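Local coordinates for integron cassette protein Vpc_cass2 (Vibrio paracholerae, PDB 3JRT), which is of unknown function but, as an all-helical integron cassette product that pairs into a two-chain assembly, may act through interaction sites on its surface, at residues K27-E30 / I31-L35; Y76-V79 / I80-K84; Y85-L88 / N89-Y92; N104-R107 / G108-N112; V180-L183 / L184-V188. All blocks are in the same frame, centred on the assembly; numbering follows the deposited sequence.

Contact 1 of 5, residues K27-E30 / I31-L35; sequences KWIE and IEEIL
E30 and I34 lie side by side one turn apart, and the carboxylate's methylene stem carries the contact: CG of E30 is 3.6 Å from CD1 of I34. The isoleucine has CG1 anti to its carbonyl carbon (chi1 -67°), which turns the ethyl arm back along the helix, so that its CG1 rests 3.3 Å from the carbonyl O of E30. That oxygen accepts the amide of I34 in a straight bond, I34 N to E30 O 2.9 Å. One residue earlier, I29 and E33 run alongside more loosely, with CG2 of I29 4.2 Å from OE2 of E33. On another side of the helix I31 folds its ethyl arm over the K27 carbonyl, CG1 to O 3.4 Å, while its amide bonds to that oxygen. The carboxylates of E30 and E33 are held from outside: E30 takes a hydrogen bond from Y92 and a salt bridge from K134 of the second subunit, and E33 bonds to Y137 of that subunit. As the first turns of helix 27-53, the segment faces three ways, I34 and L35 packing on L88 of helix 64-91, E32 and L35 on helix 177-188, and E33 and I34 on the second subunit.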
loop_
_atom_site.group_PDB
_atom_site.type_symbol
_atom_site.label_atom_id
_atom_site.label_comp_id
_atom_site.label_asym_id
_atom_site.label_seq_id
_atom_site.Cartn_x
_atom_site.Cartn_y
_atom_site.Cartn_z
ATOM N N LYS A 27 -3.806 19.577 -17.370
ATOM C CA LYS A 27 -2.729 19.275 -16.435
ATOM C C LYS A 27 -3.209 19.593 -15.035
ATOM O O LYS A 27 -3.067 18.795 -14.115
ATOM C CB LYS A 27 -1.507 20.160 -16.712
ATOM C CG LYS A 27 -0.798 19.951 -18.042
ATOM C CD LYS A 27 0.082 21.158 -18.412
ATOM C CE LYS A 27 0.598 21.048 -19.852
ATOM N NZ LYS A 27 1.328 22.267 -20.333
ATOM N N TRP A 28 -3.784 20.781 -14.889
ATOM C CA TRP A 28 -4.057 21.343 -13.576
ATOM C C TRP A 28 -5.122 20.572 -12.825
ATOM O O TRP A 28 -5.106 20.521 -11.599
ATOM C CB TRP A 28 -4.431 22.819 -13.703
ATOM C CG TRP A 28 -3.323 23.620 -14.305
ATOM C CD1 TRP A 28 -3.193 23.996 -15.615
ATOM C CD2 TRP A 28 -2.168 24.124 -13.627
ATOM N NE1 TRP A 28 -2.033 24.711 -15.787
ATOM C CE2 TRP A 28 -1.387 24.806 -14.582
ATOM C CE3 TRP A 28 -1.720 24.069 -12.302
ATOM C CZ2 TRP A 28 -0.183 25.428 -14.254
ATOM C CZ3 TRP A 28 -0.525 24.690 -11.979
ATOM C CH2 TRP A 28 0.229 25.359 -12.952
ATOM N N ILE A 29 -6.052 19.981 -13.564
ATOM C CA ILE A 29 -7.046 19.107 -12.967
ATOM C C ILE A 29 -6.370 17.868 -12.370
ATOM O O ILE A 29 -6.681 17.453 -11.253
ATOM C CB ILE A 29 -8.080 18.654 -14.000
ATOM C CG1 ILE A 29 -9.051 19.791 -14.316
ATOM C CG2 ILE A 29 -8.851 17.464 -13.481
ATOM C CD1 ILE A 29 -9.983 19.475 -15.461
ATOM N N GLU A 30 -5.453 17.286 -13.138
ATOM C CA GLU A 30 -4.780 16.065 -12.759
ATOM C C GLU A 30 -3.935 16.358 -11.524
ATOM O O GLU A 30 -3.955 15.610 -10.548
ATOM C CB GLU A 30 -3.910 15.567 -13.920
ATOM C CG GLU A 30 -2.644 14.826 -13.493
ATOM C CD GLU A 30 -1.668 14.625 -14.644
ATOM O OE1 GLU A 30 -2.113 14.728 -15.805
ATOM O OE2 GLU A 30 -0.465 14.366 -14.396
ATOM N N ILE A 31 -3.219 17.477 -11.575
ATOM C CA ILE A 31 -2.372 17.915 -10.484
ATOM C C ILE A 31 -3.163 18.154 -9.195
ATOM O O ILE A 31 -2.760 17.688 -8.138
ATOM C CB ILE A 31 -1.547 19.159 -10.876
ATOM C CG1 ILE A 31 -0.502 18.787 -11.929
ATOM C CG2 ILE A 31 -0.838 19.752 -9.666
ATOM C CD1 ILE A 31 0.163 19.996 -12.576
ATOM N N GLU A 32 -4.287 18.860 -9.269
ATOM C CA GLU A 32 -5.120 19.024 -8.075
ATOM C C GLU A 32 -5.516 17.662 -7.516
ATOM O O GLU A 32 -5.490 17.453 -6.304
ATOM C CB GLU A 32 -6.375 19.851 -8.364
ATOM C CG GLU A 32 -7.163 20.284 -7.117
ATOM C CD GLU A 32 -8.103 19.205 -6.577
ATOM O OE1 GLU A 32 -8.472 18.281 -7.337
ATOM O OE2 GLU A 32 -8.484 19.284 -5.387
ATOM N N GLU A 33 -5.884 16.741 -8.406
ATOM C CA GLU A 33 -6.290 15.399 -8.005
ATOM C C GLU A 33 -5.194 14.677 -7.233
ATOM O O GLU A 33 -5.406 14.189 -6.130
ATOM C CB GLU A 33 -6.658 14.564 -9.227
ATOM C CG GLU A 33 -8.024 14.889 -9.771
ATOM C CD GLU A 33 -8.412 14.025 -10.949
ATOM O OE1 GLU A 33 -7.521 13.393 -11.564
ATOM O OE2 GLU A 33 -9.620 13.987 -11.257
ATOM N N ILE A 34 -4.025 14.607 -7.845
ATOM C CA ILE A 34 -2.900 13.902 -7.288
ATOM C C ILE A 34 -2.476 14.517 -5.953
ATOM O O ILE A 34 -2.264 13.796 -4.969
ATOM C CB ILE A 34 -1.754 13.892 -8.271
ATOM C CG1 ILE A 34 -2.131 13.034 -9.489
ATOM C CG2 ILE A 34 -0.493 13.363 -7.608
ATOM C CD1 ILE A 34 -1.153 13.154 -10.657
ATOM N N LEU A 35 -2.399 15.841 -5.905
ATOM C CA LEU A 35 -2.044 16.516 -4.666
ATOM C C LEU A 35 -3.007 16.138 -3.563
ATOM O O LEU A 35 -2.596 15.832 -2.450
ATOM C CB LEU A 35 -2.020 18.037 -4.846
ATOM C CG LEU A 35 -0.879 18.610 -5.694
ATOM C CD1 LEU A 35 -1.078 20.099 -5.917
ATOM C CD2 LEU A 35 0.488 18.346 -5.064
#

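Contact 2 of 5, residues Y76-V79 / I80-K84; sequences YSIV and INCRK
Two successive turns in the middle of the long helix 64-91 meet here, near the centre of the chain, and their most distinctive feature is an asparagine that folds back on its own helix. The carbonyl O of S77 is gripped twice by N81: the backbone N lies 3.0 Å from S77 O, and the side-chain ND2 also lies 3.0 Å from S77 O. These two donors approach from opposite faces of the carbonyl plane. The amide side chain gets there because CG of N81 stands anti to its carbonyl carbon (chi1 -76°), beside its own N; the resulting ND2 bond is well bent, 139° at the hydrogen. With OG of S77 3.6 Å from ND2, this buried amide is walled in further by L38, D41 and L42 of helix 27-53. On a neighbouring side CG2 of I78 meets SG of C82 at 4.0 Å, and CD1 of I80 lies 3.5 Å from the Y76 carbonyl O. I80 packs on C127 and S77 on L73, both of the second subunit, whereas I78 reaches A45 and M150. The motif is a buried asparagine bonding back to the carbonyl four residues earlier, on a core helix that also lines the subunit interface.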
loop_
_atom_site.group_PDB
_atom_site.type_symbol
_atom_site.label_atom_id
_atom_site.label_comp_id
_atom_site.label_asym_id
_atom_site.label_seq_id
_atom_site.Cartn_x
_atom_site.Cartn_y
_atom_site.Cartn_z
ATOM N N TYR A 76 4.798 1.136 3.435
ATOM C CA TYR A 76 4.722 1.006 1.979
ATOM C C TYR A 76 3.891 2.141 1.370
ATOM O O TYR A 76 4.231 2.711 0.334
ATOM C CB TYR A 76 4.155 -0.357 1.571
ATOM C CG TYR A 76 5.154 -1.494 1.741
ATOM C CD1 TYR A 76 6.500 -1.232 1.863
ATOM C CD2 TYR A 76 4.743 -2.829 1.759
ATOM C CE1 TYR A 76 7.429 -2.255 2.012
ATOM C CE2 TYR A 76 5.661 -3.866 1.918
ATOM C CZ TYR A 76 7.008 -3.561 2.043
ATOM O OH TYR A 76 7.945 -4.550 2.180
ATOM N N SER A 77 2.808 2.497 2.035
ATOM C CA SER A 77 1.953 3.519 1.486
ATOM C C SER A 77 2.691 4.872 1.540
ATOM O O SER A 77 2.712 5.634 0.570
ATOM C CB SER A 77 0.627 3.566 2.255
ATOM O OG SER A 77 -0.190 4.603 1.754
ATOM N N ILE A 78 3.278 5.176 2.688
ATOM C CA ILE A 78 4.111 6.380 2.811
ATOM C C ILE A 78 5.211 6.452 1.737
ATOM O O ILE A 78 5.383 7.483 1.095
ATOM C CB ILE A 78 4.719 6.473 4.214
ATOM C CG1 ILE A 78 3.604 6.769 5.230
ATOM C CG2 ILE A 78 5.855 7.510 4.260
ATOM C CD1 ILE A 78 4.043 6.540 6.675
ATOM N N VAL A 79 5.944 5.364 1.510
ATOM C CA VAL A 79 7.030 5.452 0.542
ATOM C C VAL A 79 6.507 5.598 -0.884
ATOM O O VAL A 79 7.059 6.355 -1.680
ATOM C CB VAL A 79 8.107 4.318 0.696
ATOM C CG1 VAL A 79 8.693 4.343 2.130
ATOM C CG2 VAL A 79 7.538 2.925 0.349
ATOM N N ILE A 80 5.437 4.880 -1.204
ATOM C CA ILE A 80 4.819 5.020 -2.518
ATOM C C ILE A 80 4.413 6.473 -2.750
ATOM O O ILE A 80 4.631 7.024 -3.816
ATOM C CB ILE A 80 3.606 4.077 -2.684
ATOM C CG1 ILE A 80 4.077 2.653 -3.019
ATOM C CG2 ILE A 80 2.617 4.621 -3.747
ATOM C CD1 ILE A 80 2.998 1.571 -2.723
ATOM N N ASN A 81 3.853 7.109 -1.734
ATOM C CA ASN A 81 3.405 8.482 -1.899
ATOM C C ASN A 81 4.503 9.540 -1.850
ATOM O O ASN A 81 4.429 10.547 -2.548
ATOM C CB ASN A 81 2.273 8.786 -0.941
ATOM C CG ASN A 81 0.976 8.169 -1.413
ATOM O OD1 ASN A 81 0.424 8.593 -2.411
ATOM N ND2 ASN A 81 0.530 7.133 -0.746
ATOM N N CYS A 82 5.515 9.315 -1.027
ATOM C CA CYS A 82 6.667 10.188 -1.042
ATOM C C CYS A 82 7.290 10.203 -2.428
ATOM O O CYS A 82 7.608 11.272 -2.944
ATOM C CB CYS A 82 7.690 9.773 0.017
ATOM S SG CYS A 82 7.188 10.208 1.692
ATOM N N ARG A 83 7.466 9.027 -3.030
ATOM C CA ARG A 83 8.035 8.971 -4.372
ATOM C C ARG A 83 7.106 9.673 -5.383
ATOM O O ARG A 83 7.563 10.418 -6.245
ATOM C CB ARG A 83 8.353 7.532 -4.793
ATOM C CG ARG A 83 9.446 6.861 -3.982
ATOM C CD ARG A 83 10.733 7.732 -3.853
ATOM N NE ARG A 83 11.181 8.210 -5.155
ATOM C CZ ARG A 83 12.255 8.965 -5.374
ATOM N NH1 ARG A 83 13.048 9.339 -4.376
ATOM N NH2 ARG A 83 12.539 9.340 -6.609
ATOM N N LYS A 84 5.804 9.464 -5.256
ATOM C CA LYS A 84 4.861 10.140 -6.136
ATOM C C LYS A 84 5.017 11.644 -6.061
ATOM O O LYS A 84 4.869 12.332 -7.065
ATOM C CB LYS A 84 3.413 9.740 -5.836
ATOM C CG LYS A 84 3.036 8.398 -6.440
ATOM C CD LYS A 84 1.516 8.130 -6.414
ATOM C CE LYS A 84 1.206 6.789 -7.079
ATOM N NZ LYS A 84 -0.055 6.174 -6.556
#

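Contact 3 of 5, residues Y85-L88 / N89-Y92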
loop_
_atom_site.group_PDB
_atom_site.type_symbol
_atom_site.label_atom_id
_atom_site.label_comp_id
_atom_site.label_asym_id
_atom_site.label_seq_id
_atom_site.Cartn_x
_atom_site.Cartn_y
_atom_site.Cartn_z
ATOM N N TYR A 85 5.322 12.159 -4.875
ATOM C CA TYR A 85 5.472 13.597 -4.708
ATOM C C TYR A 85 6.669 14.070 -5.510
ATOM O O TYR A 85 6.604 15.087 -6.211
ATOM C CB TYR A 85 5.639 13.981 -3.241
ATOM C CG TYR A 85 6.106 15.417 -3.042
ATOM C CD1 TYR A 85 5.195 16.469 -2.935
ATOM C CD2 TYR A 85 7.446 15.716 -2.973
ATOM C CE1 TYR A 85 5.622 17.781 -2.759
ATOM C CE2 TYR A 85 7.890 17.028 -2.798
ATOM C CZ TYR A 85 6.978 18.051 -2.689
ATOM O OH TYR A 85 7.432 19.340 -2.509
ATOM N N VAL A 86 7.758 13.320 -5.423
ATOM C CA VAL A 86 8.932 13.639 -6.217
ATOM C C VAL A 86 8.607 13.542 -7.709
ATOM O O VAL A 86 8.913 14.452 -8.471
ATOM C CB VAL A 86 10.135 12.736 -5.871
ATOM C CG1 VAL A 86 11.347 13.100 -6.741
ATOM C CG2 VAL A 86 10.479 12.855 -4.391
ATOM N N GLU A 87 7.970 12.450 -8.120
ATOM C CA GLU A 87 7.682 12.236 -9.537
ATOM C C GLU A 87 6.795 13.339 -10.101
ATOM O O GLU A 87 6.949 13.758 -11.250
ATOM C CB GLU A 87 7.019 10.884 -9.756
ATOM C CG GLU A 87 7.900 9.696 -9.485
ATOM C CD GLU A 87 7.106 8.410 -9.555
ATOM O OE1 GLU A 87 5.875 8.507 -9.759
ATOM O OE2 GLU A 87 7.696 7.319 -9.406
ATOM N N LEU A 88 5.865 13.808 -9.285
ATOM C CA LEU A 88 5.026 14.923 -9.680
ATOM C C LEU A 88 5.900 16.168 -9.888
ATOM O O LEU A 88 5.752 16.884 -10.885
ATOM C CB LEU A 88 3.950 15.175 -8.623
ATOM C CG LEU A 88 2.870 16.182 -8.989
ATOM C CD1 LEU A 88 1.930 15.572 -10.006
ATOM C CD2 LEU A 88 2.108 16.637 -7.755
ATOM N N ASN A 89 6.814 16.414 -8.952
ATOM C CA ASN A 89 7.754 17.522 -9.070
ATOM C C ASN A 89 8.586 17.462 -10.341
ATOM O O ASN A 89 8.705 18.453 -11.049
ATOM C CB ASN A 89 8.687 17.575 -7.870
ATOM C CG ASN A 89 8.170 18.470 -6.769
ATOM O OD1 ASN A 89 7.759 19.601 -7.014
ATOM N ND2 ASN A 89 8.205 17.971 -5.537
ATOM N N GLN A 90 9.163 16.303 -10.635
ATOM C CA GLN A 90 10.015 16.189 -11.815
ATOM C C GLN A 90 9.227 16.261 -13.125
ATOM O O GLN A 90 9.805 16.474 -14.191
ATOM C CB GLN A 90 10.895 14.932 -11.761
ATOM C CG GLN A 90 10.147 13.604 -11.834
ATOM C CD GLN A 90 11.072 12.409 -11.621
ATOM O OE1 GLN A 90 12.246 12.572 -11.283
ATOM N NE2 GLN A 90 10.544 11.204 -11.818
ATOM N N LYS A 91 7.911 16.097 -13.048
ATOM C CA LYS A 91 7.085 16.188 -14.246
ATOM C C LYS A 91 6.528 17.589 -14.487
ATOM O O LYS A 91 6.198 17.935 -15.618
ATOM C CB LYS A 91 5.951 15.166 -14.222
ATOM C CG LYS A 91 5.000 15.307 -15.392
ATOM C CD LYS A 91 4.302 14.005 -15.703
ATOM C CE LYS A 91 3.463 14.136 -16.966
ATOM N NZ LYS A 91 2.529 12.985 -17.149
ATOM N N TYR A 92 6.451 18.402 -13.436
ATOM C CA TYR A 92 5.778 19.695 -13.542
ATOM C C TYR A 92 6.496 20.930 -12.967
ATOM O O TYR A 92 5.947 21.620 -12.115
ATOM C CB TYR A 92 4.361 19.598 -12.952
ATOM C CG TYR A 92 3.426 18.672 -13.718
ATOM C CD1 TYR A 92 3.188 18.860 -15.077
ATOM C CD2 TYR A 92 2.782 17.610 -13.079
ATOM C CE1 TYR A 92 2.339 18.021 -15.778
ATOM C CE2 TYR A 92 1.930 16.766 -13.772
ATOM C CZ TYR A 92 1.712 16.980 -15.122
ATOM O OH TYR A 92 0.869 16.152 -15.820
#
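Y85 and N89 meet with the tyrosine ring and the asparagine amide almost perpendicular, their planes 87° apart, and the amide nitrogen comes in over one face of the ring, toward its hydroxyl end. The approach is very tight, ND2 of N89 being modelled 2.9 Å from CE2 of Y85, and the exact distance is doubtful. CG of Y85 is anti to its backbone N (chi1 167°), which puts the ring beside the carbonyl carbon, slanting across the N89 side chain. Both residues have their polar partners on R107 of helix 104-116. E87 and Q90 instead run alongside each other with carboxylate and amide planes nearly parallel, CG of E87 being 3.8 Å from NE2 of Q90. At the last turn L88 meets Y92 at the ring edge, CD1 lying in the ring plane 3.8 Å from CD2, while CG of K91 sits over a face. E87 also accepts the backbone N-H of V131 of the second subunit. Y92 leaves helical torsions, and its amide bonds only weakly to L88 O, whereas K91 N also turns to that carbonyl at 3.2 Å. Such slackening of the backbone bonds is typical of a helix C-terminus, here that of helix 64-91.

Contact 4 of 5, residues N104-R107 / G108-N112; sequences NHIR and GVYNN
The carbonyl O of R107 is gripped by two donors, the backbone amide of N111 one turn on, N111 N to R107 O 2.9 Å, and the hydroxyl of Y85 on helix 64-91. One residue earlier, Y110 N donates to the carbonyl O of I106 at 3.2 Å in a nearly straight bond, 169° at the hydrogen, and V109 N adds only a weak, strongly bent side bond. The I106 oxygen also lies at the edge of the Y110 ring, in its plane, with CD2 of Y110 3.3 Å from I106 O. Beside it the two side chains run together in the same direction: the ethyl arm of I106 leads with CD1, which reaches CE2 of Y110 at 3.5 Å. CG1 of I106 is anti to the backbone N (chi1 -171°) and CG2 takes the place between N and carbonyl carbon, an arrangement that sends the ethyl arm outward, beside the tyrosine ring. H105 makes a different contact. V109 places CG2 over a face of the H105 imidazole, 3.9 Å from the ring centroid, as a CH-pi contact, while V109 N bonds to the H105 carbonyl O at 3.0 Å. R107, its chain bent at chi3, sends NH1 to OD1 of N89 on helix 64-91. OH of Y110 bonds to the S174 carbonyl, and its ring meets that of W162. The chemistry therefore divides by side: an H105-V109 CH-pi pair at the surface, an I106-Y110 pair set against helix 177-188, and a polar R107 flank whose bonds tie this helix to helix 64-91.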
loop_
_atom_site.group_PDB
_atom_site.type_symbol
_atom_site.label_atom_id
_atom_site.label_comp_id
_atom_site.label_asym_id
_atom_site.label_seq_id
_atom_site.Cartn_x
_atom_site.Cartn_y
_atom_site.Cartn_z
ATOM N N ASN A 104 8.171 27.948 -4.567
ATOM C CA ASN A 104 9.164 27.212 -5.337
ATOM C C ASN A 104 10.277 26.567 -4.487
ATOM O O ASN A 104 10.847 25.538 -4.859
ATOM C CB ASN A 104 9.767 28.146 -6.389
ATOM C CG ASN A 104 10.111 27.435 -7.678
ATOM O OD1 ASN A 104 10.557 26.292 -7.668
ATOM N ND2 ASN A 104 9.914 28.118 -8.801
ATOM N N HIS A 105 10.578 27.169 -3.341
ATOM C CA HIS A 105 11.727 26.747 -2.542
ATOM C C HIS A 105 11.404 25.652 -1.538
ATOM O O HIS A 105 12.098 24.637 -1.475
ATOM C CB HIS A 105 12.339 27.940 -1.807
ATOM C CG HIS A 105 13.285 27.555 -0.714
ATOM N ND1 HIS A 105 14.648 27.468 -0.902
ATOM C CD2 HIS A 105 13.064 27.233 0.583
ATOM C CE1 HIS A 105 15.227 27.114 0.231
ATOM N NE2 HIS A 105 14.287 26.964 1.148
ATOM N N ILE A 106 10.366 25.870 -0.737
ATOM C CA ILE A 106 9.976 24.886 0.260
ATOM C C ILE A 106 9.706 23.564 -0.440
ATOM O O ILE A 106 9.961 22.494 0.103
ATOM C CB ILE A 106 8.717 25.326 1.029
ATOM C CG1 ILE A 106 8.463 24.399 2.219
ATOM C CG2 ILE A 106 7.506 25.364 0.111
ATOM C CD1 ILE A 106 9.585 24.394 3.235
ATOM N N ARG A 107 9.198 23.654 -1.663
ATOM C CA ARG A 107 8.864 22.476 -2.444
ATOM C C ARG A 107 10.106 21.674 -2.799
ATOM O O ARG A 107 10.119 20.455 -2.694
ATOM C CB ARG A 107 8.098 22.878 -3.703
ATOM C CG ARG A 107 7.838 21.743 -4.672
ATOM C CD ARG A 107 6.923 22.201 -5.796
ATOM N NE ARG A 107 7.434 23.394 -6.461
ATOM C CZ ARG A 107 8.175 23.373 -7.560
ATOM N NH1 ARG A 107 8.494 22.215 -8.122
ATOM N NH2 ARG A 107 8.597 24.511 -8.095
ATOM N N GLY A 108 11.157 22.364 -3.206
ATOM C CA GLY A 108 12.402 21.700 -3.546
ATOM C C GLY A 108 13.083 21.116 -2.326
ATOM O O GLY A 108 13.809 20.124 -2.422
ATOM N N VAL A 109 12.849 21.736 -1.174
ATOM C CA VAL A 109 13.432 21.263 0.075
ATOM C C VAL A 109 12.882 19.885 0.412
ATOM O O VAL A 109 13.633 18.941 0.656
ATOM C CB VAL A 109 13.126 22.214 1.235
ATOM C CG1 VAL A 109 13.455 21.547 2.561
ATOM C CG2 VAL A 109 13.900 23.523 1.066
ATOM N N TYR A 110 11.562 19.770 0.408
ATOM C CA TYR A 110 10.928 18.492 0.679
ATOM C C TYR A 110 11.246 17.486 -0.420
ATOM O O TYR A 110 11.515 16.319 -0.150
ATOM C CB TYR A 110 9.430 18.671 0.916
ATOM C CG TYR A 110 9.174 19.193 2.306
ATOM C CD1 TYR A 110 8.743 18.355 3.314
ATOM C CD2 TYR A 110 9.429 20.510 2.622
ATOM C CE1 TYR A 110 8.537 18.831 4.596
ATOM C CE2 TYR A 110 9.228 20.996 3.893
ATOM C CZ TYR A 110 8.783 20.155 4.878
ATOM O OH TYR A 110 8.592 20.649 6.150
ATOM N N ASN A 111 11.264 17.952 -1.659
ATOM C CA ASN A 111 11.685 17.098 -2.754
ATOM C C ASN A 111 13.070 16.514 -2.473
ATOM O O ASN A 111 13.323 15.331 -2.708
ATOM C CB ASN A 111 11.669 17.876 -4.072
ATOM C CG ASN A 111 11.903 16.987 -5.276
ATOM O OD1 ASN A 111 13.036 16.611 -5.580
ATOM N ND2 ASN A 111 10.836 16.641 -5.962
ATOM N N ASN A 112 13.958 17.337 -1.930
ATOM C CA ASN A 112 15.336 16.908 -1.722
ATOM C C ASN A 112 15.498 15.934 -0.558
ATOM O O ASN A 112 16.247 14.953 -0.645
ATOM C CB ASN A 112 16.255 18.109 -1.534
ATOM C CG ASN A 112 17.694 17.779 -1.845
ATOM O OD1 ASN A 112 17.979 16.994 -2.751
ATOM N ND2 ASN A 112 18.615 18.373 -1.095
#

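Contact 5 of 5, residues V180-L183 / L184-V188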
loop_
_atom_site.group_PDB
_atom_site.type_symbol
_atom_site.label_atom_id
_atom_site.label_comp_id
_atom_site.label_asym_id
_atom_site.label_seq_id
_atom_site.Cartn_x
_atom_site.Cartn_y
_atom_site.Cartn_z
ATOM N N VAL A 180 3.003 21.176 3.253
ATOM C CA VAL A 180 3.560 21.718 2.027
ATOM C C VAL A 180 2.723 21.285 0.838
ATOM O O VAL A 180 2.493 22.062 -0.084
ATOM C CB VAL A 180 5.034 21.289 1.842
ATOM C CG1 VAL A 180 5.481 21.489 0.416
ATOM C CG2 VAL A 180 5.932 22.075 2.802
ATOM N N ILE A 181 2.247 20.048 0.863
ATOM C CA ILE A 181 1.492 19.552 -0.266
ATOM C C ILE A 181 0.148 20.261 -0.294
ATOM O O ILE A 181 -0.404 20.499 -1.363
ATOM C CB ILE A 181 1.309 18.024 -0.227
ATOM C CG1 ILE A 181 2.638 17.322 -0.522
ATOM C CG2 ILE A 181 0.232 17.582 -1.240
ATOM C CD1 ILE A 181 2.572 15.840 -0.379
ATOM N N GLU A 182 -0.357 20.606 0.891
ATOM C CA GLU A 182 -1.579 21.390 1.034
ATOM C C GLU A 182 -1.375 22.848 0.585
ATOM O O GLU A 182 -2.280 23.473 0.030
ATOM C CB GLU A 182 -2.055 21.337 2.484
ATOM C CG GLU A 182 -3.377 22.029 2.732
ATOM C CD GLU A 182 -4.003 21.627 4.055
ATOM O OE1 GLU A 182 -3.382 20.825 4.786
ATOM O OE2 GLU A 182 -5.114 22.115 4.361
ATOM N N LEU A 183 -0.180 23.381 0.827
ATOM C CA LEU A 183 0.180 24.718 0.368
ATOM C C LEU A 183 0.029 24.814 -1.139
ATOM O O LEU A 183 -0.445 25.829 -1.669
ATOM C CB LEU A 183 1.627 25.031 0.736
ATOM C CG LEU A 183 1.887 26.252 1.609
ATOM C CD1 LEU A 183 0.999 26.230 2.838
ATOM C CD2 LEU A 183 3.359 26.310 1.994
ATOM N N LEU A 184 0.447 23.756 -1.828
ATOM C CA LEU A 184 0.377 23.707 -3.287
ATOM C C LEU A 184 -1.052 23.461 -3.754
ATOM O O LEU A 184 -1.557 24.179 -4.614
ATOM C CB LEU A 184 1.300 22.624 -3.847
ATOM C CG LEU A 184 2.726 22.622 -3.304
ATOM C CD1 LEU A 184 3.543 21.546 -3.977
ATOM C CD2 LEU A 184 3.367 23.966 -3.520
ATOM N N ARG A 185 -1.716 22.458 -3.184
ATOM C CA ARG A 185 -3.077 22.167 -3.611
ATOM C C ARG A 185 -3.935 23.435 -3.576
ATOM O O ARG A 185 -4.532 23.804 -4.577
ATOM C CB ARG A 185 -3.725 21.070 -2.765
ATOM C CG ARG A 185 -5.106 20.652 -3.295
ATOM C CD ARG A 185 -5.970 20.092 -2.191
ATOM N NE ARG A 185 -6.011 20.998 -1.049
ATOM C CZ ARG A 185 -6.535 20.683 0.130
ATOM N NH1 ARG A 185 -7.069 19.484 0.313
ATOM N NH2 ARG A 185 -6.528 21.565 1.124
ATOM N N ASP A 186 -3.969 24.091 -2.419
ATOM C CA ASP A 186 -4.759 25.294 -2.204
ATOM C C ASP A 186 -4.426 26.410 -3.190
ATOM O O ASP A 186 -5.297 27.189 -3.576
ATOM C CB ASP A 186 -4.548 25.815 -0.783
ATOM C CG ASP A 186 -5.290 25.007 0.254
ATOM O OD1 ASP A 186 -5.853 23.943 -0.100
ATOM O OD2 ASP A 186 -5.302 25.441 1.428
ATOM N N ALA A 187 -3.162 26.511 -3.573
ATOM C CA ALA A 187 -2.776 27.511 -4.550
ATOM C C ALA A 187 -3.327 27.115 -5.914
ATOM O O ALA A 187 -3.941 27.928 -6.612
ATOM C CB ALA A 187 -1.265 27.653 -4.601
ATOM N N VAL A 188 -3.108 25.859 -6.285
ATOM C CA VAL A 188 -3.585 25.339 -7.560
ATOM C C VAL A 188 -5.099 25.509 -7.707
ATOM O O VAL A 188 -5.603 25.712 -8.810
ATOM C CB VAL A 188 -3.171 23.867 -7.751
ATOM C CG1 VAL A 188 -4.015 23.198 -8.831
ATOM C CG2 VAL A 188 -1.682 23.783 -8.078
#
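R185 can be followed outward from the helix past two acids, E182 and D186. Its CB rests 3.6 Å from the carbonyl O of I181, the oxygen that also accepts the R185 backbone amide. CG stands anti to the backbone N (chi1 -174°), and a bend at chi3 then swings the guanidinium across to its neighbours. NE meets OD1 of D186 at 3.1 Å and NH2 meets the same OD1 at 2.8 Å, a side-on grip by two nitrogens on one oxygen, which lies close to the guanidinium plane. NH2 turns as well to E182: its distance to OE2 of E182 is 3.6 Å, a longer salt bridge, and it is equally near CG of that residue. The E182 carboxylate stands steeply to the guanidinium, the planes 74° apart, and also forms a salt bridge with K173. OE2 of E182 and OD2 of D186 come within 4.4 Å; the arginine bonded to both acids probably offsets their mutual repulsion. D186 folds back, with CG 3.4 Å from the carbonyl O of E182, which also accepts its backbone amide, and is held by R185.

On the inner side L184 has CG 3.3 Å from the V180 carbonyl O and packs on R107, while V180 and I181 lie against Y85 of helix 64-91. A salt-bridge network outside, in which one arginine serves the acid three residues before it and the acid next to it, with aliphatic side chains turned inward, is typical of an amphipathic helix, in this case the C-terminal helix 177-188 of a helical fold.

How the contacts relate
Along the chain the five contacts come in series: contact 1 opens helix 27-53, contacts 2 and 3 adjoin on helix 64-91, contact 4 lies on helix 104-116 and contact 5 on helix 177-188. Contact 3 touches contacts 1, 4 and 5, with centres about 12, 11 and 14 Å away respectively. Contact 5 packs on contacts 1 and 4 as well, centres about 11 and 13 Å apart, so four helices converge around the end of helix 64-91. Contact 2 lies deeper, about 4 Å from the chain centre. Contacts 1, 2 and 3 also touch the second subunit, whereas 4 and 5 do not; the helical core and the dimer interface thus share two helices.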